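Local coordinates for protein glycerate 2-kinase (Pyrococcus horikoshii, PDB 1X3L) that catalyses the ATP-dependent phosphorylation of D-glycerate to 2-phosphoglycerate and also accepts other nucleotides or pyrophosphate as phosphate donor, at residues A[232-235]-A[236-239]; A[144-147]-A[148-151]; A[392-396]-A[397-401]. One frame throughout, in Å; residues are numbered along the deposited sequence.

Contact 1 of 3, residues A[232-235]-A[236-239]; sequences KVPE and SVRL
Ser236 and Pro234 meet at the start of helix 235-246, where the proline occupies the N-cap position and Ser236 belongs to the first turn. The serine OG lies beside the proline ring, 4.0 Å from Pro234 CB, and also reaches across to helix 146-158, where it makes a weak hydrogen bond with Asp148. Val237 follows with two links to the same proline. Its backbone N donates to Pro234 O at 3.1 Å, from above the carbonyl plane rather than along a lone pair, while its CG2 branch presses on the ring at 3.4 Å from Pro234 CG, closer than usual for two carbons. Thr152 of helix 146-158 touches both of these side chains. Val237 also packs through CB against Val233 CG2. Arg238 doubles back along the chain. A bend at chi3 (-59°) brings the guanidinium back beside the loop, with Pro234 O and Glu235 CA lying over one of its faces. NH1 donates to Val233 O in a short bond, 2.7 Å, yet a bent one, with an angle of 135° at the hydrogen. It also donates to Trp230 O, so this nitrogen clasps the loop leading into the helix, while the aliphatic CG of Arg238 rests 3.9 Å from Val233 CG2. After a weak bond from Arg238 N to Pro234 O, Leu239 N donates to Glu235 O at 2.8 Å.

Contact 2 of 3, residues A[144-147]-A[148-151]; sequences ISLE and DLKL
Asp148 OD2 is gripped by Ser145 from both the backbone and the side chain. The backbone N of Ser145 donates to it at 2.9 Å in an almost straight bond (170°), meeting the oxygen on its anti side and 22° out of the carboxylate plane. Ser145 OG lies 2.8 Å from the same OD2, a weak bond at most. In return Ser145 OG accepts from Asp148 N at 3.0 Å. The serine hydroxyl stands between its own backbone N and carbonyl carbon (chi1 69°), which turns it back to this amide at the head of helix 146-158. Ile144 CG2 packs 3.7 Å from Asp148 CB; the isoleucine also packs on Ser236 and His240 of helix 235-246. Leu149 N donates to Ser145 O at 3.0 Å, starting the regular helical bonding.

Farther along the turn, Leu146 CD1 touches Leu149 CD2, and Leu146 packs on Ile106 of helix 103-118. The extended chain of Lys150 runs past the carboxylate of Glu147, with its CD 3.7 Å from Glu147 OE1; the ammonium NZ remains 4.1 Å from that oxygen, beyond a salt bridge, so the attraction is probably modest. The reciprocal bonds of Ser145 and Asp148 are those of a capping box, the side-chain lock that opens many alpha-helices.

Contact 3 of 3, residues A[392-396]-A[397-401]; sequences KGIDV and EKVLK
Val399 is tied to Asp395 by a backbone bond from its N to Asp395 O, 2.9 Å long, which closes the first turn of helix 396-401 behind Asp395 as the N-cap. The next bond runs from Leu400 N to Val396 O. Two apolar pairs flank this turn: Ile394 CG2 meets Val399 CG2 at 3.6 Å, crossing it at a slant, and Val396 CG1 lies alongside Leu400 CD1 at 4.0 Å, both side chains pointing the same way. The carboxylate of Asp395, with CG anti to the backbone N (chi1 176°), reaches forward toward the amide of Lys398. Its OD2 accepts weakly from Lys398 N, although the placement of this oxygen is uncertain. With that doubt kept in mind, an alanine at this position would remove the carboxylate and is likely to cost Lys398 N its weak side-chain acceptor. A water bridges the two segments, accepting from Asp395 N at 2.8 Å and, weakly, from Lys398 NZ at 3.2 Å. Asp395 OD1 stands 3.3 Å from Glu397 OE1, the two carboxylate planes 47° apart; this proximity of like charges is probably eased in part by Arg353, a long and weak ion-pair partner of Glu397. Farther out, Leu349 of helix 343-351 packs on Val396 and Val399, while Leu389 of helix 385-391 packs on Ile394 and Val396. That preceding helix ends in a Schellman motif, which probably helps to set the direction in which the chain enters the cap: Gly393 has positive phi, Ile394 N bonds to Leu389 O, and Gly393 N to Arg390 O.

In the fold
The three contacts follow one another along the chain without nesting or crossing, and each spans a helix start, so none closes a long loop. Contact 2 comes first, opening helix 146-158; contact 1 follows after strand 188-194 and helix 217-226, at the head of helix 235-246. Despite the sequence between them, their centres are about 10 Å apart and they touch: Pro234 CB packs 3.3 Å from Asp148 OD1, bringing the two helix starts together within the DUF4147 region. Contact 3 belongs to the MOFRL region, where it joins helices 385-391 and 396-401. Its centre is about 55 Å from that of contact 1 and about 51 Å from that of contact 2.

Contact 1 of 3, residues A[232-235]-A[236-239]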
loop_
_atom_site.group_PDB
_atom_site.type_symbol
_atom_site.label_atom_id
_atom_site.label_comp_id
_atom_site.label_asym_id
_atom_site.label_seq_id
_atom_site.Cartn_x
_atom_site.Cartn_y
_atom_site.Cartn_z
ATOM N N LYS A 232 2.344 25.248 -22.883
ATOM C CA LYS A 232 3.044 24.104 -23.453
ATOM C C LYS A 232 2.187 22.846 -23.551
ATOM O O LYS A 232 2.424 21.997 -24.410
ATOM C CB LYS A 232 4.312 23.807 -22.647
ATOM C CG LYS A 232 5.364 24.912 -22.706
ATOM C CD LYS A 232 6.635 24.495 -21.968
ATOM C CE LYS A 232 7.740 25.538 -22.094
ATOM N NZ LYS A 232 7.395 26.826 -21.426
ATOM N N VAL A 233 1.193 22.721 -22.677
ATOM C CA VAL A 233 0.317 21.552 -22.702
ATOM C C VAL A 233 -0.567 21.613 -23.941
ATOM O O VAL A 233 -0.812 22.691 -24.478
ATOM C CB VAL A 233 -0.594 21.499 -21.458
ATOM C CG1 VAL A 233 0.253 21.441 -20.200
ATOM C CG2 VAL A 233 -1.516 22.710 -21.432
ATOM N N PRO A 234 -1.057 20.457 -24.415
ATOM C CA PRO A 234 -1.915 20.464 -25.603
ATOM C C PRO A 234 -3.124 21.385 -25.443
ATOM O O PRO A 234 -3.567 21.667 -24.326
ATOM C CB PRO A 234 -2.306 18.994 -25.759
ATOM C CG PRO A 234 -2.218 18.462 -24.362
ATOM C CD PRO A 234 -0.955 19.101 -23.853
ATOM N N GLU A 235 -3.649 21.849 -26.571
ATOM C CA GLU A 235 -4.795 22.747 -26.583
ATOM C C GLU A 235 -6.001 22.109 -25.896
ATOM O O GLU A 235 -6.749 22.781 -25.191
ATOM C CB GLU A 235 -5.154 23.108 -28.029
ATOM C CG GLU A 235 -5.905 24.423 -28.191
ATOM C CD GLU A 235 -6.435 24.616 -29.602
ATOM O OE1 GLU A 235 -5.685 24.344 -30.568
ATOM O OE2 GLU A 235 -7.601 25.048 -29.746
ATOM N N SER A 236 -6.176 20.807 -26.102
ATOM C CA SER A 236 -7.295 20.076 -25.517
ATOM C C SER A 236 -7.308 20.156 -23.994
ATOM O O SER A 236 -8.375 20.145 -23.379
ATOM C CB SER A 236 -7.255 18.609 -25.949
ATOM O OG SER A 236 -6.129 17.946 -25.400
ATOM N N VAL A 237 -6.127 20.226 -23.387
ATOM C CA VAL A 237 -6.042 20.313 -21.934
ATOM C C VAL A 237 -6.471 21.703 -21.475
ATOM O O VAL A 237 -7.272 21.832 -20.546
ATOM C CB VAL A 237 -4.611 20.012 -21.426
ATOM C CG1 VAL A 237 -4.504 20.316 -19.935
ATOM C CG2 VAL A 237 -4.280 18.549 -21.667
ATOM N N ARG A 238 -5.953 22.743 -22.122
ATOM C CA ARG A 238 -6.339 24.097 -21.752
ATOM C C ARG A 238 -7.837 24.279 -21.966
ATOM O O ARG A 238 -8.523 24.883 -21.139
ATOM C CB ARG A 238 -5.590 25.140 -22.586
ATOM C CG ARG A 238 -4.213 25.512 -22.061
ATOM C CD ARG A 238 -3.706 26.778 -22.744
ATOM N NE ARG A 238 -3.628 26.615 -24.194
ATOM C CZ ARG A 238 -2.759 25.819 -24.809
ATOM N NH1 ARG A 238 -1.885 25.113 -24.102
ATOM N NH2 ARG A 238 -2.775 25.718 -26.132
ATOM N N LEU A 239 -8.345 23.744 -23.072
ATOM C CA LEU A 239 -9.765 23.881 -23.382
ATOM C C LEU A 239 -10.666 23.211 -22.350
ATOM O O LEU A 239 -11.662 23.789 -21.926
ATOM C CB LEU A 239 -10.073 23.317 -24.773
ATOM C CG LEU A 239 -11.539 23.436 -25.210
ATOM C CD1 LEU A 239 -11.942 24.907 -25.262
ATOM C CD2 LEU A 239 -11.726 22.783 -26.578
#

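Contact 2 of 3, residues A[144-147]-A[148-151]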
loop_
_atom_site.group_PDB
_atom_site.type_symbol
_atom_site.label_atom_id
_atom_site.label_comp_id
_atom_site.label_asym_id
_atom_site.label_seq_id
_atom_site.Cartn_x
_atom_site.Cartn_y
_atom_site.Cartn_z
ATOM N N ILE A 144 -9.626 15.016 -24.926
ATOM C CA ILE A 144 -8.271 14.709 -24.493
ATOM C C ILE A 144 -7.892 13.267 -24.802
ATOM O O ILE A 144 -8.576 12.329 -24.392
ATOM C CB ILE A 144 -8.105 14.974 -22.982
ATOM C CG1 ILE A 144 -8.455 16.432 -22.675
ATOM C CG2 ILE A 144 -6.667 14.680 -22.555
ATOM C CD1 ILE A 144 -8.465 16.772 -21.194
ATOM N N SER A 145 -6.797 13.095 -25.531
ATOM C CA SER A 145 -6.328 11.766 -25.896
ATOM C C SER A 145 -5.330 11.249 -24.867
ATOM O O SER A 145 -4.745 12.021 -24.103
ATOM C CB SER A 145 -5.654 11.800 -27.267
ATOM O OG SER A 145 -4.434 12.518 -27.207
ATOM N N LEU A 146 -5.136 9.937 -24.853
ATOM C CA LEU A 146 -4.194 9.334 -23.931
ATOM C C LEU A 146 -2.828 9.963 -24.152
ATOM O O LEU A 146 -2.044 10.124 -23.217
ATOM C CB LEU A 146 -4.120 7.824 -24.167
ATOM C CG LEU A 146 -3.067 7.049 -23.371
ATOM C CD1 LEU A 146 -3.160 7.386 -21.891
ATOM C CD2 LEU A 146 -3.276 5.568 -23.599
ATOM N N GLU A 147 -2.551 10.335 -25.397
ATOM C CA GLU A 147 -1.273 10.947 -25.722
ATOM C C GLU A 147 -1.200 12.368 -25.174
ATOM O O GLU A 147 -0.121 12.847 -24.820
ATOM C CB GLU A 147 -1.050 10.945 -27.234
ATOM C CG GLU A 147 0.401 11.166 -27.631
ATOM C CD GLU A 147 1.349 10.207 -26.922
ATOM O OE1 GLU A 147 1.117 8.979 -26.980
ATOM O OE2 GLU A 147 2.330 10.683 -26.308
ATOM N N ASP A 148 -2.345 13.046 -25.106
ATOM C CA ASP A 148 -2.372 14.402 -24.565
ATOM C C ASP A 148 -2.063 14.306 -23.078
ATOM O O ASP A 148 -1.369 15.152 -22.518
ATOM C CB ASP A 148 -3.746 15.056 -24.750
ATOM C CG ASP A 148 -4.032 15.423 -26.193
ATOM O OD1 ASP A 148 -3.121 15.946 -26.871
ATOM O OD2 ASP A 148 -5.178 15.202 -26.643
ATOM N N LEU A 149 -2.593 13.264 -22.445
ATOM C CA LEU A 149 -2.373 13.038 -21.023
ATOM C C LEU A 149 -0.887 12.832 -20.757
ATOM O O LEU A 149 -0.314 13.463 -19.868
ATOM C CB LEU A 149 -3.162 11.812 -20.554
ATOM C CG LEU A 149 -2.864 11.287 -19.145
ATOM C CD1 LEU A 149 -3.027 12.397 -18.113
ATOM C CD2 LEU A 149 -3.798 10.128 -18.842
ATOM N N LYS A 150 -0.264 11.959 -21.545
ATOM C CA LYS A 150 1.160 11.677 -21.391
ATOM C C LYS A 150 2.000 12.943 -21.497
ATOM O O LYS A 150 2.854 13.201 -20.653
ATOM C CB LYS A 150 1.627 10.668 -22.443
ATOM C CG LYS A 150 1.001 9.284 -22.325
ATOM C CD LYS A 150 1.614 8.334 -23.349
ATOM C CE LYS A 150 0.997 6.954 -23.276
ATOM N NZ LYS A 150 1.635 6.016 -24.244
ATOM N N LEU A 151 1.759 13.737 -22.535
ATOM C CA LEU A 151 2.514 14.969 -22.719
ATOM C C LEU A 151 2.338 15.912 -21.533
ATOM O O LEU A 151 3.291 16.558 -21.093
ATOM C CB LEU A 151 2.076 15.674 -24.006
ATOM C CG LEU A 151 2.256 14.885 -25.308
ATOM C CD1 LEU A 151 1.829 15.749 -26.488
ATOM C CD2 LEU A 151 3.711 14.458 -25.460
#

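Contact 3 of 3, residues A[392-396]-A[397-401]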
loop_
_atom_site.group_PDB
_atom_site.type_symbol
_atom_site.label_atom_id
_atom_site.label_comp_id
_atom_site.label_asym_id
_atom_site.label_seq_id
_atom_site.Cartn_x
_atom_site.Cartn_y
_atom_site.Cartn_z
ATOM N N LYS A 392 33.386 -13.849 12.962
ATOM C CA LYS A 392 33.769 -14.015 11.570
ATOM C C LYS A 392 34.586 -12.817 11.123
ATOM O O LYS A 392 34.783 -12.594 9.931
ATOM C CB LYS A 392 32.532 -14.183 10.682
ATOM C CG LYS A 392 31.822 -15.510 10.919
ATOM C CD LYS A 392 30.968 -15.947 9.743
ATOM C CE LYS A 392 30.435 -17.355 9.984
ATOM N NZ LYS A 392 29.647 -17.896 8.846
ATOM N N GLY A 393 35.061 -12.048 12.097
ATOM C CA GLY A 393 35.865 -10.876 11.795
ATOM C C GLY A 393 35.154 -9.811 10.977
ATOM O O GLY A 393 35.787 -9.094 10.204
ATOM N N ILE A 394 33.840 -9.693 11.143
ATOM C CA ILE A 394 33.083 -8.693 10.397
ATOM C C ILE A 394 32.961 -7.388 11.171
ATOM O O ILE A 394 32.542 -7.374 12.329
ATOM C CB ILE A 394 31.660 -9.200 10.050
ATOM C CG1 ILE A 394 31.753 -10.373 9.070
ATOM C CG2 ILE A 394 30.833 -8.074 9.456
ATOM C CD1 ILE A 394 30.414 -10.966 8.682
ATOM N N ASP A 395 33.347 -6.292 10.529
ATOM C CA ASP A 395 33.254 -4.981 11.153
ATOM C C ASP A 395 31.914 -4.390 10.732
ATOM O O ASP A 395 31.764 -3.872 9.625
ATOM C CB ASP A 395 34.412 -4.094 10.697
ATOM C CG ASP A 395 34.315 -2.685 11.238
ATOM O OD1 ASP A 395 33.797 -2.502 12.359
ATOM O OD2 ASP A 395 34.770 -1.759 10.544
ATOM N N VAL A 396 30.936 -4.487 11.627
ATOM C CA VAL A 396 29.588 -4.006 11.355
ATOM C C VAL A 396 29.510 -2.549 10.901
ATOM O O VAL A 396 28.844 -2.245 9.910
ATOM C CB VAL A 396 28.679 -4.216 12.591
ATOM C CG1 VAL A 396 27.274 -3.702 12.312
ATOM C CG2 VAL A 396 28.633 -5.692 12.939
ATOM N N GLU A 397 30.181 -1.652 11.619
ATOM C CA GLU A 397 30.161 -0.235 11.260
ATOM C C GLU A 397 30.657 -0.031 9.831
ATOM O O GLU A 397 30.090 0.753 9.075
ATOM C CB GLU A 397 31.032 0.584 12.224
ATOM C CG GLU A 397 30.492 0.708 13.648
ATOM C CD GLU A 397 30.333 -0.631 14.351
ATOM O OE1 GLU A 397 31.267 -1.463 14.287
ATOM O OE2 GLU A 397 29.273 -0.845 14.981
ATOM N N LYS A 398 31.718 -0.743 9.464
ATOM C CA LYS A 398 32.278 -0.632 8.121
ATOM C C LYS A 398 31.299 -1.169 7.084
ATOM O O LYS A 398 31.137 -0.585 6.015
ATOM C CB LYS A 398 33.597 -1.403 8.024
ATOM C CG LYS A 398 34.310 -1.250 6.686
ATOM C CD LYS A 398 35.569 -2.121 6.604
ATOM C CE LYS A 398 35.230 -3.615 6.628
ATOM N NZ LYS A 398 36.449 -4.471 6.546
ATOM N N VAL A 399 30.650 -2.286 7.403
ATOM C CA VAL A 399 29.685 -2.890 6.484
ATOM C C VAL A 399 28.539 -1.925 6.210
ATOM O O VAL A 399 28.098 -1.778 5.071
ATOM C CB VAL A 399 29.107 -4.208 7.056
ATOM C CG1 VAL A 399 28.063 -4.776 6.095
ATOM C CG2 VAL A 399 30.223 -5.220 7.270
ATOM N N LEU A 400 28.057 -1.264 7.258
ATOM C CA LEU A 400 26.963 -0.310 7.109
ATOM C C LEU A 400 27.421 0.910 6.313
ATOM O O LEU A 400 26.683 1.431 5.483
ATOM C CB LEU A 400 26.436 0.111 8.489
ATOM C CG LEU A 400 25.583 -0.959 9.189
ATOM C CD1 LEU A 400 25.364 -0.600 10.651
ATOM C CD2 LEU A 400 24.244 -1.093 8.456
ATOM N N LYS A 401 28.649 1.356 6.562
ATOM C CA LYS A 401 29.201 2.506 5.850
ATOM C C LYS A 401 29.249 2.195 4.354
ATOM O O LYS A 401 28.938 3.040 3.522
ATOM C CB LYS A 401 30.607 2.811 6.372
ATOM C CG LYS A 401 31.332 3.945 5.654
ATOM C CD LYS A 401 32.755 4.091 6.191
ATOM C CE LYS A 401 33.541 5.166 5.449
ATOM N NZ LYS A 401 34.949 5.250 5.939
HETATM O O HOH W 1 34.330 -6.431 7.879
#